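Local coordinates for thermophilic dibenzothiophene desulfurization enzyme C (Paenibacillus sp. A11-2, PDB 5XDC), which probably oxidises dibenzothiophene to its sulfoxide and then its sulfone, using reduced FMN and molecular oxygen as a flavin-dependent monooxygenase, at residues R264-E269 against I353-R358; L258-A263 against I346-L351; Y150-T155 against V170-S175; A187-D192 against S218-Y223. All blocks are in the same frame, centred on the assembly; numbering follows the deposited sequence. Where two conformers were deposited one is given.

Contact 1: residues R264-E269 against I353-R358; sequences RGALEE and IELTSR
Leu355 reaches across to Ala266 and Leu267 within the C-terminal helical bundle of the acyl-CoA dehydrogenase fold, where helices 247-276 and 331-363 run in nearly the same direction. Here their axes lie 9.5 Å apart and diverge by 24°. From CB, which points at the other helix, the leucine extends with CG opposite its own backbone N (chi1 173°), and the branch then divides its work. CD2 comes down on the methyl of Ala266, 3.6 Å from CB, with the backbone N of Leu267 at its flank. CD1 turns instead to the branch end of Leu267, where the two CD1 atoms are 4.4 Å apart, a looser touch. A leucine suits this place because one forked side chain can cover two neighbouring residues of the facing helix. Alanine suits the other side because its short side chain lets the backbones come close, the CA atoms of Ala266 and Thr356 standing 6.3 Å apart. Phe378 of helix 376-385 also packs on both Ala266 and Thr356, and Phe402 of a third subunit packs on Leu267, so Leu267 also takes part in a subunit interface. Thr356 shows the apolar half of its side chain to the alanine: its OG1 is hydrogen-bonded to Val352 O one helical turn back, while its CG2 rests 3.9 Å from Ala266 CB.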
loop_
_atom_site.group_PDB
_atom_site.type_symbol
_atom_site.label_atom_id
_atom_site.label_comp_id
_atom_site.label_asym_id
_atom_site.label_seq_id
_atom_site.Cartn_x
_atom_site.Cartn_y
_atom_site.Cartn_z
ATOM N N ARG B 264 -9.008 2.322 17.340
ATOM C CA ARG B 264 -10.281 3.010 17.531
ATOM C C ARG B 264 -10.089 4.296 18.325
ATOM O O ARG B 264 -10.634 5.342 17.965
ATOM C CB ARG B 264 -11.293 2.090 18.215
ATOM C CG ARG B 264 -12.616 2.792 18.527
ATOM C CD ARG B 264 -13.764 1.806 18.773
ATOM N NE ARG B 264 -14.237 1.176 17.532
ATOM C CZ ARG B 264 -15.102 1.725 16.680
ATOM N NH1 ARG B 264 -15.602 2.935 16.908
ATOM N NH2 ARG B 264 -15.466 1.056 15.581
ATOM N N GLY B 265 -9.283 4.251 19.386
ATOM C CA GLY B 265 -9.039 5.460 20.156
ATOM C C GLY B 265 -8.368 6.545 19.335
ATOM O O GLY B 265 -8.721 7.725 19.435
ATOM N N ALA B 266 -7.387 6.160 18.522
ATOM C CA ALA B 266 -6.700 7.112 17.659
ATOM C C ALA B 266 -7.666 7.739 16.659
ATOM O O ALA B 266 -7.647 8.954 16.430
ATOM C CB ALA B 266 -5.561 6.406 16.931
ATOM N N LEU B 267 -8.495 6.922 16.027
ATOM C CA LEU B 267 -9.400 7.448 15.012
ATOM C C LEU B 267 -10.403 8.423 15.626
ATOM O O LEU B 267 -10.670 9.486 15.055
ATOM C CB LEU B 267 -10.108 6.292 14.306
ATOM C CG LEU B 267 -10.680 6.492 12.904
ATOM C CD1 LEU B 267 -9.672 7.031 11.933
ATOM C CD2 LEU B 267 -11.236 5.150 12.402
ATOM N N GLU B 268 -10.973 8.076 16.784
ATOM C CA GLU B 268 -11.918 8.971 17.451
ATOM C C GLU B 268 -11.237 10.255 17.908
ATOM O O GLU B 268 -11.797 11.346 17.753
ATOM C CB GLU B 268 -12.570 8.274 18.643
ATOM C CG GLU B 268 -13.522 7.156 18.283
ATOM C CD GLU B 268 -14.841 7.654 17.712
ATOM O OE1 GLU B 268 -14.975 8.871 17.439
ATOM O OE2 GLU B 268 -15.750 6.817 17.540
ATOM N N GLU B 269 -10.029 10.153 18.463
ATOM C CA GLU B 269 -9.329 11.357 18.906
ATOM C C GLU B 269 -9.004 12.260 17.726
ATOM O O GLU B 269 -9.116 13.487 17.820
ATOM C CB GLU B 269 -8.051 10.981 19.665
ATOM C CG GLU B 269 -7.157 12.141 20.082
ATOM C CD GLU B 269 -7.671 12.889 21.302
ATOM O OE1 GLU B 269 -6.979 13.839 21.735
ATOM O OE2 GLU B 269 -8.761 12.544 21.817
ATOM N N ILE B 353 -0.733 0.503 12.764
ATOM C CA ILE B 353 0.531 1.174 12.466
ATOM C C ILE B 353 0.336 2.218 11.362
ATOM O O ILE B 353 0.893 3.321 11.434
ATOM C CB ILE B 353 1.614 0.138 12.104
ATOM C CG1 ILE B 353 1.987 -0.726 13.323
ATOM C CG2 ILE B 353 2.872 0.803 11.534
ATOM C CD1 ILE B 353 2.519 0.046 14.528
ATOM N N GLU B 354 -0.477 1.906 10.344
ATOM C CA GLU B 354 -0.751 2.868 9.272
ATOM C C GLU B 354 -1.579 4.036 9.785
ATOM O O GLU B 354 -1.257 5.201 9.539
ATOM C CB GLU B 354 -1.489 2.180 8.113
ATOM C CG GLU B 354 -0.658 1.188 7.365
ATOM C CD GLU B 354 -1.409 0.537 6.207
ATOM O OE1 GLU B 354 -2.601 0.858 6.004
ATOM O OE2 GLU B 354 -0.801 -0.298 5.499
ATOM N N LEU B 355 -2.652 3.734 10.514
ATOM C CA LEU B 355 -3.631 4.731 10.927
ATOM C C LEU B 355 -3.037 5.752 11.896
ATOM O O LEU B 355 -3.280 6.962 11.769
ATOM C CB LEU B 355 -4.803 3.973 11.548
ATOM C CG LEU B 355 -5.982 4.601 12.246
ATOM C CD1 LEU B 355 -7.084 3.517 12.297
ATOM C CD2 LEU B 355 -5.604 5.069 13.642
ATOM N N THR B 356 -2.262 5.293 12.871
ATOM C CA THR B 356 -1.777 6.207 13.894
ATOM C C THR B 356 -0.775 7.202 13.334
ATOM O O THR B 356 -0.589 8.272 13.926
ATOM C CB THR B 356 -1.164 5.438 15.070
ATOM O OG1 THR B 356 -0.137 4.555 14.613
ATOM C CG2 THR B 356 -2.239 4.646 15.800
ATOM N N SER B 357 -0.160 6.881 12.198
ATOM C CA SER B 357 0.760 7.780 11.517
ATOM C C SER B 357 0.039 8.635 10.483
ATOM O O SER B 357 0.208 9.858 10.453
ATOM C CB SER B 357 1.875 6.975 10.842
ATOM O OG SER B 357 2.700 7.821 10.078
ATOM N N ARG B 358 -0.794 8.016 9.646
ATOM C CA ARG B 358 -1.366 8.731 8.512
ATOM C C ARG B 358 -2.493 9.676 8.898
ATOM O O ARG B 358 -2.794 10.593 8.130
ATOM C CB ARG B 358 -1.871 7.728 7.471
ATOM C CG ARG B 358 -0.735 7.030 6.730
ATOM C CD ARG B 358 -1.274 5.935 5.828
ATOM N NE ARG B 358 -0.211 5.062 5.342
ATOM C CZ ARG B 358 -0.416 3.916 4.705
ATOM N NH1 ARG B 358 -1.655 3.494 4.468
ATOM N NH2 ARG B 358 0.622 3.192 4.297
#

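Contact 2: residues L258-A263 against I346-L351; sequences LYLGIA and IVATRL
Tyr259 and Leu260 both pack on Ala348 where helices 247-276 and 331-363 meet in the helical bundle of the acyl-CoA dehydrogenase fold, their axes 8.8 Å apart and inclined at 34°. The methyl of Ala348 takes up little room, which suits the place where the backbones come nearest. The CB of Leu260 does not point at the neighbouring helix, yet with CG opposite its carbonyl carbon (chi1 -63°) CD2 comes nearer and ends 3.7 Å from Ala348 CB. On the tyrosine side it is CB that meets the same alanine, 4.0 Å from its CB. The Tyr259 ring then runs beside Thr349, both side chains pointing the same way. Thr349 places OG1 near its own backbone N and opposite the carbonyl carbon (chi1 -66°); there it hydrogen-bonds to Lys345 O, a turn earlier, and so its polar atom is satisfied inside the buried seam. Further out, Tyr259 OH is hydrogen-bonded to ND1 of His385, a residue of the indole pocket, and the tyrosine side chain lies about 7 Å from the bound indole. The closest approach of the ring to Thr349 is oblique, CD2 to OG1 at 3.7 Å.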
loop_
_atom_site.group_PDB
_atom_site.type_symbol
_atom_site.label_atom_id
_atom_site.label_comp_id
_atom_site.label_asym_id
_atom_site.label_seq_id
_atom_site.Cartn_x
_atom_site.Cartn_y
_atom_site.Cartn_z
ATOM N N LEU B 258 -5.640 -5.212 21.841
ATOM C CA LEU B 258 -4.903 -3.995 22.166
ATOM C C LEU B 258 -4.751 -3.129 20.928
ATOM O O LEU B 258 -4.981 -1.913 20.976
ATOM C CB LEU B 258 -3.518 -4.333 22.724
ATOM C CG LEU B 258 -3.449 -5.100 24.048
ATOM C CD1 LEU B 258 -2.007 -5.317 24.430
ATOM C CD2 LEU B 258 -4.198 -4.336 25.142
ATOM N N TYR B 259 -4.395 -3.753 19.802
ATOM C CA TYR B 259 -4.152 -3.000 18.573
ATOM C C TYR B 259 -5.446 -2.427 18.018
ATOM O O TYR B 259 -5.479 -1.265 17.590
ATOM C CB TYR B 259 -3.443 -3.879 17.540
ATOM C CG TYR B 259 -2.209 -4.571 18.077
ATOM C CD1 TYR B 259 -1.496 -4.060 19.156
ATOM C CD2 TYR B 259 -1.768 -5.739 17.508
ATOM C CE1 TYR B 259 -0.405 -4.723 19.659
ATOM C CE2 TYR B 259 -0.671 -6.409 18.009
ATOM C CZ TYR B 259 -0.004 -5.900 19.098
ATOM O OH TYR B 259 1.080 -6.591 19.576
ATOM N N LEU B 260 -6.533 -3.203 18.038
ATOM C CA LEU B 260 -7.820 -2.657 17.602
ATOM C C LEU B 260 -8.293 -1.537 18.522
ATOM O O LEU B 260 -8.868 -0.546 18.064
ATOM C CB LEU B 260 -8.866 -3.767 17.537
ATOM C CG LEU B 260 -8.573 -4.872 16.534
ATOM C CD1 LEU B 260 -9.598 -5.997 16.694
ATOM C CD2 LEU B 260 -8.620 -4.335 15.112
ATOM N N GLY B 261 -8.060 -1.664 19.829
ATOM C CA GLY B 261 -8.446 -0.598 20.735
ATOM C C GLY B 261 -7.661 0.683 20.509
ATOM O O GLY B 261 -8.231 1.780 20.481
ATOM N N ILE B 262 -6.348 0.563 20.339
ATOM C CA ILE B 262 -5.531 1.743 20.050
ATOM C C ILE B 262 -6.004 2.397 18.759
ATOM O O ILE B 262 -6.144 3.621 18.683
ATOM C CB ILE B 262 -4.040 1.367 19.976
ATOM C CG1 ILE B 262 -3.523 0.939 21.348
ATOM C CG2 ILE B 262 -3.222 2.537 19.432
ATOM C CD1 ILE B 262 -2.176 0.273 21.298
ATOM N N ALA B 263 -6.288 1.580 17.739
ATOM C CA ALA B 263 -6.746 2.094 16.451
ATOM C C ALA B 263 -8.046 2.873 16.597
ATOM O O ALA B 263 -8.203 3.952 16.015
ATOM C CB ALA B 263 -6.922 0.949 15.459
ATOM N N ILE B 346 -2.546 -9.964 12.207
ATOM C CA ILE B 346 -1.875 -9.376 11.045
ATOM C C ILE B 346 -2.625 -8.138 10.566
ATOM O O ILE B 346 -2.041 -7.056 10.380
ATOM C CB ILE B 346 -1.742 -10.425 9.926
ATOM C CG1 ILE B 346 -0.751 -11.518 10.319
ATOM C CG2 ILE B 346 -1.322 -9.762 8.602
ATOM C CD1 ILE B 346 -0.903 -12.784 9.511
ATOM N N VAL B 347 -3.938 -8.277 10.366
ATOM C CA VAL B 347 -4.741 -7.160 9.886
ATOM C C VAL B 347 -4.741 -6.019 10.895
ATOM O O VAL B 347 -4.606 -4.843 10.525
ATOM C CB VAL B 347 -6.162 -7.657 9.567
ATOM C CG1 VAL B 347 -7.079 -6.492 9.260
ATOM C CG2 VAL B 347 -6.117 -8.636 8.411
ATOM N N ALA B 348 -4.897 -6.339 12.186
ATOM C CA ALA B 348 -4.914 -5.304 13.217
ATOM C C ALA B 348 -3.579 -4.581 13.321
ATOM O O ALA B 348 -3.553 -3.362 13.542
ATOM C CB ALA B 348 -5.275 -5.909 14.562
ATOM N N THR B 349 -2.471 -5.308 13.139
ATOM C CA THR B 349 -1.139 -4.712 13.198
ATOM C C THR B 349 -0.954 -3.710 12.066
ATOM O O THR B 349 -0.591 -2.554 12.300
ATOM C CB THR B 349 -0.064 -5.800 13.122
ATOM O OG1 THR B 349 -0.121 -6.638 14.291
ATOM C CG2 THR B 349 1.343 -5.188 13.022
ATOM N N ARG B 350 -1.195 -4.141 10.829
ATOM C CA ARG B 350 -1.041 -3.230 9.697
ATOM C C ARG B 350 -1.942 -2.023 9.856
ATOM O O ARG B 350 -1.523 -0.881 9.604
ATOM C CB ARG B 350 -1.357 -3.951 8.384
ATOM C CG ARG B 350 -0.455 -5.146 8.078
ATOM C CD ARG B 350 1.013 -4.770 8.120
ATOM N NE ARG B 350 1.874 -5.778 7.503
ATOM C CZ ARG B 350 3.177 -5.883 7.745
ATOM N NH1 ARG B 350 3.761 -5.050 8.597
ATOM N NH2 ARG B 350 3.897 -6.819 7.134
ATOM N N LEU B 351 -3.177 -2.249 10.311
ATOM C CA LEU B 351 -4.134 -1.156 10.434
ATOM C C LEU B 351 -3.658 -0.121 11.446
ATOM O O LEU B 351 -3.615 1.079 11.151
ATOM C CB LEU B 351 -5.515 -1.701 10.834
ATOM C CG LEU B 351 -6.532 -0.603 11.129
ATOM C CD1 LEU B 351 -6.724 0.273 9.904
ATOM C CD2 LEU B 351 -7.854 -1.214 11.604
#

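Contact 3: residues Y150-T155 against V170-S175; sequences YEINGT and VFAVTS
Thr174 OG1 is held by two backbone groups, the carbonyl O of Gly180 and the N-H of Arg183, which leaves the methyl of the same side chain to meet Tyr150. The oxygen sits between backbone N and carbonyl carbon (chi1 60°), and this turns CG2 to the tyrosine, 4.0 Å from CE1 and 4.1 Å from OH. The two side chains meet at a slant. A threonine fits because one face of it is polar and the other is a methyl; a tyrosine fits because its ring carbons can pack while its hydroxyl carries on to Asp177, with which it makes a weak hydrogen bond. Beside this pair, Ile152 sends CD1 to the methyl of Ala172, at 4.0 Å. Its CG1 branch lies beside the backbone N (chi1 -49°) and carries the extra length needed, since the nearest backbones here, Ile152 and Ala172, still have their CA atoms 7.1 Å apart. Strands 150-153 and 167-174 do not pair with each other: strand 141-144 pairs with both, and Ala142 packs on Tyr150, Ile152 and Ala172. The sheet of the acyl-CoA dehydrogenase middle domain therefore curls so that its inner residues meet over the intervening strand. On strand 150-153, Asn153 ND2 makes a nearly straight bond of 2.8 Å to Glu151 OE1, which lies in the asparagine's amide plane and is met on the carboxylate's anti side, somewhat out of plane. Between the two strands the contact is apolar, non-directional packing; backbone pairing with strand 141-144 sets their places in the sheet.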
loop_
_atom_site.group_PDB
_atom_site.type_symbol
_atom_site.label_atom_id
_atom_site.label_comp_id
_atom_site.label_asym_id
_atom_site.label_seq_id
_atom_site.Cartn_x
_atom_site.Cartn_y
_atom_site.Cartn_z
ATOM N N TYR B 150 11.646 -25.640 44.183
ATOM C CA TYR B 150 12.702 -25.247 43.264
ATOM C C TYR B 150 13.282 -23.922 43.723
ATOM O O TYR B 150 12.559 -23.049 44.212
ATOM C CB TYR B 150 12.192 -25.108 41.816
ATOM C CG TYR B 150 12.064 -26.419 41.081
ATOM C CD1 TYR B 150 13.159 -26.983 40.448
ATOM C CD2 TYR B 150 10.856 -27.108 41.035
ATOM C CE1 TYR B 150 13.061 -28.185 39.782
ATOM C CE2 TYR B 150 10.752 -28.320 40.359
ATOM C CZ TYR B 150 11.857 -28.851 39.747
ATOM O OH TYR B 150 11.777 -30.049 39.078
ATOM N N GLU B 151 14.591 -23.778 43.566
ATOM C CA GLU B 151 15.264 -22.519 43.834
ATOM C C GLU B 151 15.481 -21.818 42.500
ATOM O O GLU B 151 16.085 -22.394 41.588
ATOM C CB GLU B 151 16.594 -22.735 44.554
ATOM C CG GLU B 151 17.236 -21.414 44.984
ATOM C CD GLU B 151 18.666 -21.582 45.434
ATOM O OE1 GLU B 151 19.554 -20.931 44.854
ATOM O OE2 GLU B 151 18.909 -22.381 46.358
ATOM N N ILE B 152 14.982 -20.584 42.398
ATOM C CA ILE B 152 15.004 -19.809 41.159
ATOM C C ILE B 152 16.114 -18.777 41.247
ATOM O O ILE B 152 16.189 -18.024 42.223
ATOM C CB ILE B 152 13.657 -19.110 40.905
ATOM C CG1 ILE B 152 12.493 -20.082 41.068
ATOM C CG2 ILE B 152 13.653 -18.471 39.521
ATOM C CD1 ILE B 152 12.549 -21.251 40.145
ATOM N N ASN B 153 16.935 -18.692 40.188
ATOM C CA ASN B 153 18.020 -17.723 40.116
ATOM C C ASN B 153 18.119 -17.128 38.718
ATOM O O ASN B 153 18.069 -17.856 37.724
ATOM C CB ASN B 153 19.367 -18.352 40.455
ATOM C CG ASN B 153 19.490 -18.689 41.912
ATOM O OD1 ASN B 153 19.657 -17.803 42.748
ATOM N ND2 ASN B 153 19.405 -19.975 42.226
ATOM N N GLY B 154 18.305 -15.819 38.657
ATOM C CA GLY B 154 18.569 -15.128 37.409
ATOM C C GLY B 154 17.716 -13.882 37.268
ATOM O O GLY B 154 16.812 -13.612 38.052
ATOM N N THR B 155 18.044 -13.110 36.237
ATOM C CA THR B 155 17.324 -11.882 35.917
ATOM C C THR B 155 16.534 -12.106 34.635
ATOM O O THR B 155 17.104 -12.489 33.602
ATOM C CB THR B 155 18.283 -10.702 35.790
ATOM O OG1 THR B 155 18.900 -10.472 37.062
ATOM C CG2 THR B 155 17.536 -9.439 35.373
ATOM N N VAL B 170 5.724 -17.083 36.923
ATOM C CA VAL B 170 7.173 -17.159 36.743
ATOM C C VAL B 170 7.505 -18.404 35.934
ATOM O O VAL B 170 6.862 -19.450 36.088
ATOM C CB VAL B 170 7.902 -17.163 38.107
ATOM C CG1 VAL B 170 9.385 -17.332 37.922
ATOM C CG2 VAL B 170 7.620 -15.888 38.872
ATOM N N PHE B 171 8.505 -18.281 35.054
ATOM C CA PHE B 171 9.006 -19.380 34.242
ATOM C C PHE B 171 10.504 -19.528 34.442
ATOM O O PHE B 171 11.227 -18.528 34.505
ATOM C CB PHE B 171 8.716 -19.143 32.766
ATOM C CG PHE B 171 7.258 -19.180 32.425
ATOM C CD1 PHE B 171 6.468 -18.063 32.594
ATOM C CD2 PHE B 171 6.686 -20.326 31.918
ATOM C CE1 PHE B 171 5.119 -18.096 32.280
ATOM C CE2 PHE B 171 5.331 -20.354 31.606
ATOM C CZ PHE B 171 4.564 -19.236 31.780
ATOM N N ALA B 172 10.969 -20.775 34.510
ATOM C CA ALA B 172 12.390 -21.065 34.668
ATOM C C ALA B 172 12.691 -22.406 34.021
ATOM O O ALA B 172 11.787 -23.192 33.728
ATOM C CB ALA B 172 12.804 -21.075 36.144
ATOM N N VAL B 173 13.980 -22.663 33.784
ATOM C CA VAL B 173 14.435 -23.923 33.200
ATOM C C VAL B 173 15.192 -24.711 34.256
ATOM O O VAL B 173 16.054 -24.161 34.951
ATOM C CB VAL B 173 15.323 -23.706 31.965
ATOM C CG1 VAL B 173 14.471 -23.246 30.811
ATOM C CG2 VAL B 173 16.433 -22.706 32.269
ATOM N N THR B 174 14.898 -26.002 34.347
ATOM C CA THR B 174 15.543 -26.822 35.356
ATOM C C THR B 174 17.041 -26.910 35.106
ATOM O O THR B 174 17.502 -26.963 33.961
ATOM C CB THR B 174 14.944 -28.230 35.391
ATOM O OG1 THR B 174 15.103 -28.867 34.117
ATOM C CG2 THR B 174 13.473 -28.195 35.790
ATOM N N SER B 175 17.793 -26.926 36.205
ATOM C CA SER B 175 19.243 -26.990 36.206
ATOM C C SER B 175 19.686 -27.849 37.385
ATOM O O SER B 175 19.040 -27.864 38.436
ATOM C CB SER B 175 19.857 -25.591 36.313
ATOM O OG SER B 175 21.270 -25.658 36.388
#

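Contact 4: residues A187-D192 against S218-Y223; sequences ALIPSD and SGVVVY
Ile189 packs against both Val220 and Val222, and Ala187 completes the first shell. The isoleucine uses two branches: CG2 lies 3.9 Å from CB of Val222, while CD1 reaches CG1 of Val220 at 4.1 Å. With CG1 set between the backbone N and the carbonyl carbon (chi1 66°), CG2 is left beside the backbone N, facing Val222, and CD1 is carried toward Val220. The side chains of Ile189 and Val222 cross at about a right angle, those of Ile189 and Val220 at a slant. Ala187 CB stands 3.7 Å from Val222 CG2, though Val222 has chi1 near -15°, an eclipsed value, so the exact place of that methyl is less certain. Small and branched aliphatic residues suit this buried layer: the alanine leaves room for Val222, and the branched ones fill width close to their strands. In the next shell, Ile152 packs on both valines, Val170 on Ile189, and Leu227 on Val222. Each strand is positioned by its own antiparallel partner, strand 184-190 by strand 167-174, and strand 220-222 by strand 150-153. The two strands themselves are not paired; their axes stand 8.7 Å apart at 123°. Leu188 is tied by its backbone to Glu226. Gly219 and Val220 both face Ile152 in a G1 beta bulge, whose first position has positive phi and is well served by glycine, and Asn153 OD1 bonds to Gly219 N. Side chains meeting across a curled sheet in this way are a feature of the beta-barrel-like middle domain of the acyl-CoA dehydrogenase fold.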
loop_
_atom_site.group_PDB
_atom_site.type_symbol
_atom_site.label_atom_id
_atom_site.label_comp_id
_atom_site.label_asym_id
_atom_site.label_seq_id
_atom_site.Cartn_x
_atom_site.Cartn_y
_atom_site.Cartn_z
ATOM N N ALA B 187 5.263 -21.345 37.751
ATOM C CA ALA B 187 4.714 -21.239 39.095
ATOM C C ALA B 187 4.027 -19.895 39.248
ATOM O O ALA B 187 4.274 -18.952 38.487
ATOM C CB ALA B 187 5.799 -21.406 40.167
ATOM N N LEU B 188 3.161 -19.812 40.256
ATOM C CA LEU B 188 2.464 -18.578 40.600
ATOM C C LEU B 188 2.837 -18.242 42.038
ATOM O O LEU B 188 2.465 -18.983 42.960
ATOM C CB LEU B 188 0.949 -18.739 40.448
ATOM C CG LEU B 188 0.144 -17.455 40.591
ATOM C CD1 LEU B 188 0.317 -16.565 39.391
ATOM C CD2 LEU B 188 -1.328 -17.742 40.775
ATOM N N ILE B 189 3.583 -17.151 42.231
ATOM C CA ILE B 189 4.192 -16.877 43.534
ATOM C C ILE B 189 3.923 -15.435 43.936
ATOM O O ILE B 189 3.697 -14.555 43.083
ATOM C CB ILE B 189 5.712 -17.174 43.531
ATOM C CG1 ILE B 189 6.475 -16.214 42.606
ATOM C CG2 ILE B 189 5.959 -18.604 43.155
ATOM C CD1 ILE B 189 7.978 -16.250 42.803
ATOM N N PRO B 190 3.947 -15.150 45.240
ATOM C CA PRO B 190 3.862 -13.754 45.693
ATOM C C PRO B 190 5.036 -12.938 45.178
ATOM O O PRO B 190 6.162 -13.428 45.086
ATOM C CB PRO B 190 3.891 -13.872 47.227
ATOM C CG PRO B 190 3.592 -15.279 47.535
ATOM C CD PRO B 190 4.059 -16.090 46.373
ATOM N N SER B 191 4.767 -11.671 44.854
ATOM C CA SER B 191 5.827 -10.806 44.364
ATOM C C SER B 191 6.779 -10.369 45.471
ATOM O O SER B 191 7.875 -9.897 45.167
ATOM C CB SER B 191 5.239 -9.575 43.667
ATOM O OG SER B 191 4.410 -8.833 44.540
ATOM N N ASP B 192 6.397 -10.513 46.738
ATOM C CA ASP B 192 7.298 -10.218 47.848
ATOM C C ASP B 192 7.909 -11.479 48.461
ATOM O O ASP B 192 8.432 -11.428 49.578
ATOM C CB ASP B 192 6.580 -9.394 48.918
ATOM C CG ASP B 192 5.385 -10.108 49.524
ATOM O OD1 ASP B 192 5.062 -11.248 49.120
ATOM O OD2 ASP B 192 4.755 -9.515 50.423
ATOM N N SER B 218 16.893 -13.961 43.327
ATOM C CA SER B 218 18.079 -14.349 44.087
ATOM C C SER B 218 17.704 -15.429 45.099
ATOM O O SER B 218 17.219 -15.119 46.184
ATOM C CB SER B 218 18.674 -13.134 44.786
ATOM O OG SER B 218 19.140 -12.209 43.832
ATOM N N GLY B 219 17.955 -16.684 44.744
ATOM C CA GLY B 219 17.664 -17.783 45.652
ATOM C C GLY B 219 16.201 -17.863 46.038
ATOM O O GLY B 219 15.874 -18.169 47.191
ATOM N N VAL B 220 15.309 -17.605 45.087
ATOM C CA VAL B 220 13.877 -17.564 45.360
ATOM C C VAL B 220 13.355 -18.992 45.438
ATOM O O VAL B 220 13.513 -19.774 44.496
ATOM C CB VAL B 220 13.145 -16.760 44.272
ATOM C CG1 VAL B 220 11.656 -16.905 44.378
ATOM C CG2 VAL B 220 13.515 -15.299 44.413
ATOM N N VAL B 221 12.744 -19.347 46.563
ATOM C CA VAL B 221 12.170 -20.684 46.715
ATOM C C VAL B 221 10.718 -20.646 46.258
ATOM O O VAL B 221 9.942 -19.802 46.717
ATOM C CB VAL B 221 12.270 -21.175 48.168
ATOM C CG1 VAL B 221 11.753 -22.609 48.260
ATOM C CG2 VAL B 221 13.689 -21.093 48.667
ATOM N N VAL B 222 10.353 -21.523 45.321
ATOM C CA VAL B 222 8.949 -21.724 44.985
ATOM C C VAL B 222 8.547 -23.119 45.449
ATOM O O VAL B 222 9.245 -24.113 45.188
ATOM C CB VAL B 222 8.629 -21.459 43.497
ATOM C CG1 VAL B 222 9.732 -20.713 42.788
ATOM C CG2 VAL B 222 8.184 -22.675 42.743
ATOM N N TYR B 223 7.452 -23.172 46.164
ATOM C CA TYR B 223 7.034 -24.339 46.916
ATOM C C TYR B 223 6.166 -25.236 46.054
ATOM O O TYR B 223 5.636 -24.802 45.020
ATOM C CB TYR B 223 6.293 -23.891 48.173
ATOM C CG TYR B 223 7.155 -22.982 49.035
ATOM C CD1 TYR B 223 8.319 -23.464 49.627
ATOM C CD2 TYR B 223 6.838 -21.649 49.210
ATOM C CE1 TYR B 223 9.127 -22.629 50.400
ATOM C CE2 TYR B 223 7.641 -20.810 49.978
ATOM C CZ TYR B 223 8.785 -21.313 50.558
ATOM O OH TYR B 223 9.580 -20.475 51.317
#

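How the contacts relate
Along the chain, contacts 3 and 4 close before contacts 1 and 2 open. Contacts 3 and 4 belong to the curled sheet of the middle domain, with centres 10 Å apart; strands 167-174 and 184-190 pair there, as do 150-153 and 220-222, so each contact bridges the two pairs. Val170 N and Ala187 O, 2.8 Å apart, probably hydrogen-bond. Contacts 1 and 2 are successive stretches of one seam between helices 247-276 and 331-363, centres 9 Å apart, with Leu355 CD2 touching Ala263 O at 3.7 Å. Contacts 2 and 3 lie about 34 Å apart between centres, dividing a beta middle domain packed here within the chain from a C-terminal helical bundle that joins in tetramer contacts.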